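Local coordinates for uncharacterized ABC transporter solute-binding protein yclQ (Bacillus subtilis subsp. subtilis str. 168, PDB 3GFV) that binds iron-free and ferric petrobactin and the precursor 3,4-dihydroxybenzoic acid, serving the YclNOPQ ABC transporter that takes up ferric-petrobactin, at residues K14-Q22 and G27-K35. Sequence-based numbering, arbitrary orientation.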
ATOM      1  N   LYS A  14      -5.340  17.288  28.753  1.00 74.18           N
ATOM      2  CA  LYS A  14      -5.881  16.788  27.489  1.00 72.70           C
ATOM      3  C   LYS A  14      -6.114  15.272  27.518  1.00 56.55           C
ATOM      4  O   LYS A  14      -5.258  14.507  27.960  1.00 51.38           O
ATOM      5  CB  LYS A  14      -4.976  17.183  26.315  1.00 80.99           C
ATOM      6  CG  LYS A  14      -3.483  17.004  26.575  1.00 87.02           C
ATOM      7  CD  LYS A  14      -2.644  17.584  25.439  1.00 88.81           C
ATOM      8  CE  LYS A  14      -2.646  19.111  25.458  1.00 91.75           C
ATOM      9  NZ  LYS A  14      -1.800  19.677  26.552  1.00 94.36           N
ATOM     10  N   GLU A  15      -7.285  14.853  27.051  1.00 47.18           N
ATOM     11  CA  GLU A  15      -7.681  13.450  27.101  1.00 39.54           C
ATOM     12  C   GLU A  15      -6.708  12.605  26.279  1.00 36.85           C
ATOM     13  O   GLU A  15      -6.339  13.001  25.180  1.00 32.39           O
ATOM     14  CB  GLU A  15      -9.108  13.292  26.574  1.00 36.86           C
ATOM     15  CG  GLU A  15      -9.575  11.856  26.474  1.00 43.90           C
ATOM     16  CD  GLU A  15     -11.005  11.741  25.995  1.00 56.83           C
ATOM     17  OE1 GLU A  15     -11.699  12.779  25.931  1.00 60.71           O
ATOM     18  OE2 GLU A  15     -11.436  10.607  25.688  1.00 59.93           O
ATOM     19  N   GLN A  16      -6.270  11.474  26.831  1.00 33.97           N
ATOM     20  CA  GLN A  16      -5.304  10.598  26.157  1.00 38.46           C
ATOM     21  C   GLN A  16      -5.956   9.286  25.770  1.00 36.88           C
ATOM     22  O   GLN A  16      -6.922   8.858  26.399  1.00 35.20           O
ATOM     23  CB  GLN A  16      -4.126  10.292  27.083  1.00 41.47           C
ATOM     24  CG  GLN A  16      -3.494  11.517  27.704  1.00 49.97           C
ATOM     25  CD  GLN A  16      -2.641  12.265  26.716  1.00 55.04           C
ATOM     26  OE1 GLN A  16      -2.870  13.443  26.443  1.00 64.16           O
ATOM     27  NE2 GLN A  16      -1.662  11.577  26.151  1.00 48.27           N
ATOM     28  N   ILE A  17      -5.432   8.648  24.735  1.00 26.63           N
ATOM     29  CA  ILE A  17      -5.860   7.303  24.379  1.00 28.58           C
ATOM     30  C   ILE A  17      -4.612   6.423  24.233  1.00 36.03           C
ATOM     31  O   ILE A  17      -3.575   6.873  23.720  1.00 33.81           O
ATOM     32  CB  ILE A  17      -6.737   7.290  23.101  1.00 38.62           C
ATOM     33  CG1 ILE A  17      -7.011   5.861  22.642  1.00 50.19           C
ATOM     34  CG2 ILE A  17      -6.088   8.063  21.978  1.00 36.39           C
ATOM     35  CD1 ILE A  17      -8.324   5.705  21.888  1.00 54.15           C
ATOM     36  N   THR A  18      -4.709   5.188  24.723  1.00 32.03           N
ATOM     37  CA  THR A  18      -3.619   4.223  24.656  1.00 29.09           C
ATOM     38  C   THR A  18      -3.681   3.445  23.350  1.00 29.40           C
ATOM     39  O   THR A  18      -4.674   2.777  23.074  1.00 27.71           O
ATOM     40  CB  THR A  18      -3.663   3.247  25.862  1.00 28.28           C
ATOM     41  OG1 THR A  18      -3.486   3.986  27.073  1.00 32.30           O
ATOM     42  CG2 THR A  18      -2.565   2.190  25.773  1.00 34.65           C
ATOM     43  N   VAL A  19      -2.618   3.543  22.548  1.00 26.80           N
ATOM     44  CA  VAL A  19      -2.588   2.943  21.221  1.00 26.69           C
ATOM     45  C   VAL A  19      -1.558   1.812  21.169  1.00 25.14           C
ATOM     46  O   VAL A  19      -0.365   2.065  21.143  1.00 25.30           O
ATOM     47  CB  VAL A  19      -2.237   4.018  20.153  1.00 26.06           C
ATOM     48  CG1 VAL A  19      -2.069   3.386  18.745  1.00 22.77           C
ATOM     49  CG2 VAL A  19      -3.288   5.113  20.141  1.00 32.44           C
ATOM     50  N   LYS A  20      -2.017   0.567  21.179  1.00 27.19           N
ATOM     51  CA  LYS A  20      -1.116  -0.548  20.904  1.00 25.89           C
ATOM     52  C   LYS A  20      -0.766  -0.562  19.414  1.00 29.83           C
ATOM     53  O   LYS A  20      -1.638  -0.427  18.551  1.00 28.85           O
ATOM     54  CB  LYS A  20      -1.746  -1.883  21.331  1.00 27.41           C
ATOM     55  CG  LYS A  20      -1.829  -2.023  22.858  1.00 39.14           C
ATOM     56  CD  LYS A  20      -2.396  -3.369  23.308  1.00 46.77           C
ATOM     57  CE  LYS A  20      -2.198  -3.547  24.822  1.00 53.60           C
ATOM     58  NZ  LYS A  20      -3.212  -4.471  25.419  1.00 59.63           N
ATOM     59  N   HIS A  21       0.518  -0.711  19.118  1.00 23.55           N
ATOM     60  CA  HIS A  21       0.956  -0.798  17.731  1.00 28.32           C
ATOM     61  C   HIS A  21       2.184  -1.688  17.655  1.00 25.60           C
ATOM     62  O   HIS A  21       2.733  -2.077  18.682  1.00 27.19           O
ATOM     63  CB  HIS A  21       1.237   0.601  17.154  1.00 23.77           C
ATOM     64  CG  HIS A  21       2.370   1.317  17.816  1.00 27.75           C
ATOM     65  ND1 HIS A  21       2.232   2.020  18.998  1.00 35.62           N
ATOM     66  CD2 HIS A  21       3.669   1.459  17.450  1.00 19.60           C
ATOM     67  CE1 HIS A  21       3.395   2.551  19.333  1.00 25.63           C
ATOM     68  NE2 HIS A  21       4.285   2.215  18.412  1.00 32.48           N
ATOM     69  N   GLN A  22       2.593  -2.010  16.433  1.00 26.41           N
ATOM     70  CA  GLN A  22       3.706  -2.928  16.192  1.00 29.48           C
ATOM     71  C   GLN A  22       4.964  -2.607  16.970  1.00 32.31           C
ATOM     72  O   GLN A  22       5.677  -3.527  17.393  1.00 33.12           O
ATOM     73  CB  GLN A  22       4.048  -2.976  14.701  1.00 33.84           C
ATOM     74  CG  GLN A  22       3.675  -4.277  14.059  1.00 56.98           C
ATOM     75  CD  GLN A  22       4.391  -5.423  14.720  1.00 65.93           C
ATOM     76  OE1 GLN A  22       3.769  -6.389  15.163  1.00 69.13           O
ATOM     77  NE2 GLN A  22       5.710  -5.308  14.826  1.00 70.43           N
ATOM     78  N   GLY A  27       1.468  -0.319  24.393  1.00 35.99           N
ATOM     79  CA  GLY A  27       0.692   0.877  24.150  1.00 34.93           C
ATOM     80  C   GLY A  27       1.448   2.179  24.313  1.00 32.31           C
ATOM     81  O   GLY A  27       2.183   2.385  25.280  1.00 41.11           O
ATOM     82  N   THR A  28       1.235   3.074  23.361  1.00 26.15           N
ATOM     83  CA  THR A  28       1.744   4.438  23.436  1.00 27.89           C
ATOM     84  C   THR A  28       0.585   5.405  23.689  1.00 27.09           C
ATOM     85  O   THR A  28      -0.428   5.362  22.979  1.00 27.16           O
ATOM     86  CB  THR A  28       2.376   4.829  22.100  1.00 34.39           C
ATOM     87  OG1 THR A  28       3.481   3.955  21.816  1.00 35.10           O
ATOM     88  CG2 THR A  28       2.838   6.277  22.133  1.00 32.63           C
ATOM     89  N   LYS A  29       0.731   6.269  24.691  1.00 29.71           N
ATOM     90  CA  LYS A  29      -0.265   7.287  24.984  1.00 34.24           C
ATOM     91  C   LYS A  29      -0.244   8.373  23.926  1.00 32.80           C
ATOM     92  O   LYS A  29       0.793   8.989  23.694  1.00 28.09           O
ATOM     93  CB  LYS A  29       0.024   7.933  26.343  1.00 38.53           C
ATOM     94  CG  LYS A  29      -0.842   7.438  27.483  1.00 56.27           C
ATOM     95  CD  LYS A  29      -0.653   5.960  27.720  1.00 65.77           C
ATOM     96  CE  LYS A  29      -1.322   5.533  29.015  1.00 71.42           C
ATOM     97  NZ  LYS A  29      -1.409   4.052  29.080  1.00 72.98           N
ATOM     98  N   VAL A  30      -1.390   8.610  23.292  1.00 29.32           N
ATOM     99  CA  VAL A  30      -1.516   9.677  22.300  1.00 28.11           C
ATOM    100  C   VAL A  30      -2.721  10.560  22.648  1.00 28.01           C
ATOM    101  O   VAL A  30      -3.698  10.104  23.273  1.00 30.36           O
ATOM    102  CB  VAL A  30      -1.610   9.142  20.831  1.00 28.35           C
ATOM    103  CG1 VAL A  30      -0.563   8.045  20.578  1.00 27.49           C
ATOM    104  CG2 VAL A  30      -2.997   8.641  20.533  1.00 38.98           C
ATOM    105  N   PRO A  31      -2.653  11.847  22.292  1.00 31.44           N
ATOM    106  CA  PRO A  31      -3.812  12.669  22.659  1.00 33.94           C
ATOM    107  C   PRO A  31      -4.995  12.306  21.781  1.00 30.99           C
ATOM    108  O   PRO A  31      -4.823  12.033  20.586  1.00 31.93           O
ATOM    109  CB  PRO A  31      -3.355  14.106  22.356  1.00 38.84           C
ATOM    110  CG  PRO A  31      -1.975  13.990  21.736  1.00 34.17           C
ATOM    111  CD  PRO A  31      -1.677  12.567  21.457  1.00 34.14           C
ATOM    112  N   LYS A  32      -6.190  12.294  22.371  1.00 30.57           N
ATOM    113  CA  LYS A  32      -7.392  12.099  21.592  1.00 30.98           C
ATOM    114  C   LYS A  32      -7.592  13.342  20.735  1.00 27.97           C
ATOM    115  O   LYS A  32      -7.310  14.460  21.188  1.00 29.89           O
ATOM    116  CB  LYS A  32      -8.575  11.909  22.538  1.00 34.74           C
ATOM    117  CG  LYS A  32      -9.927  11.953  21.868  1.00 47.25           C
ATOM    118  CD  LYS A  32     -10.498  10.563  21.694  1.00 55.10           C
ATOM    119  CE  LYS A  32     -11.997  10.584  21.958  1.00 56.31           C
ATOM    120  NZ  LYS A  32     -12.459   9.290  22.526  1.00 61.69           N
ATOM    121  N   ASN A  33      -8.056  13.160  19.502  1.00 28.13           N
ATOM    122  CA  ASN A  33      -8.332  14.288  18.618  1.00 31.43           C
ATOM    123  C   ASN A  33      -7.128  15.221  18.503  1.00 31.65           C
ATOM    124  O   ASN A  33      -7.239  16.429  18.787  1.00 32.18           O
ATOM    125  CB  ASN A  33      -9.556  15.073  19.097  1.00 33.51           C
ATOM    126  CG  ASN A  33     -10.829  14.241  19.069  1.00 41.52           C
ATOM    127  OD1 ASN A  33     -11.538  14.129  20.073  1.00 46.61           O
ATOM    128  ND2 ASN A  33     -11.118  13.648  17.917  1.00 40.80           N
ATOM    129  N   PRO A  34      -5.973  14.663  18.117  1.00 28.47           N
ATOM    130  CA  PRO A  34      -4.807  15.527  17.899  1.00 29.92           C
ATOM    131  C   PRO A  34      -5.070  16.462  16.723  1.00 27.76           C
ATOM    132  O   PRO A  34      -5.914  16.166  15.861  1.00 27.40           O
ATOM    133  CB  PRO A  34      -3.680  14.534  17.593  1.00 27.98           C
ATOM    134  CG  PRO A  34      -4.358  13.341  17.012  1.00 26.49           C
ATOM    135  CD  PRO A  34      -5.742  13.280  17.648  1.00 24.42           C
ATOM    136  N   LYS A  35      -4.361  17.586  16.703  1.00 29.26           N
ATOM    137  CA  LYS A  35      -4.602  18.659  15.740  1.00 27.94           C
ATOM    138  C   LYS A  35      -3.431  18.930  14.802  1.00 30.12           C
ATOM    139  O   LYS A  35      -3.581  19.651  13.821  1.00 28.82           O
ATOM    140  CB  LYS A  35      -4.902  19.962  16.504  1.00 28.79           C
ATOM    141  CG  LYS A  35      -6.019  19.838  17.512  1.00 34.68           C
ATOM    142  CD  LYS A  35      -7.317  19.452  16.824  1.00 41.82           C
ATOM    143  CE  LYS A  35      -8.483  19.485  17.808  1.00 49.31           C
ATOM    144  NZ  LYS A  35      -9.618  18.715  17.248  1.00 50.79           N
TER
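Ile17 and Val30 exchange backbone hydrogen bonds in both directions, Ile17 N to Val30 O at 2.7 Å and Val30 N to Ile17 O at 2.8 Å. Val19 and Thr28 form a second reciprocal pair, and Lys32 N extends the ladder to Glu15 O with a nearly straight bond (170° at the hydrogen). On the Thr18–Lys29 face, the lysine chain, bent at chi2 (61°) and extended from there to its end, runs alongside the threonine, and NZ donates to Thr18 OG1 at 2.9 Å. Beyond the ladder, the side chains of Glu15 and Lys32 lie side by side, with a rather long salt bridge of 3.6 Å between Glu15 OE2 and Lys32 NZ; Asp144 is a weak second partner of this lysine. On the opposite face Ile17, Val19 and Val30 cluster: Val30 CG2 sits tightly against Ile17 CG2 at 3.5 Å and meets Val19 CG2, from a side chain crossing at about a right angle, at 3.6 Å. Helix 128-142 touches Ile17 and Val19, while Ile119 of strand 118-120 packs on both Val19 and Val30. This two-stranded antiparallel hairpin is amphipathic, its buried valines set against the rest of the N-terminal lobe of the periplasmic binding protein fold, while Thr18 and Lys29 turn to the exposed face, where a hydroxyl meets the ammonium.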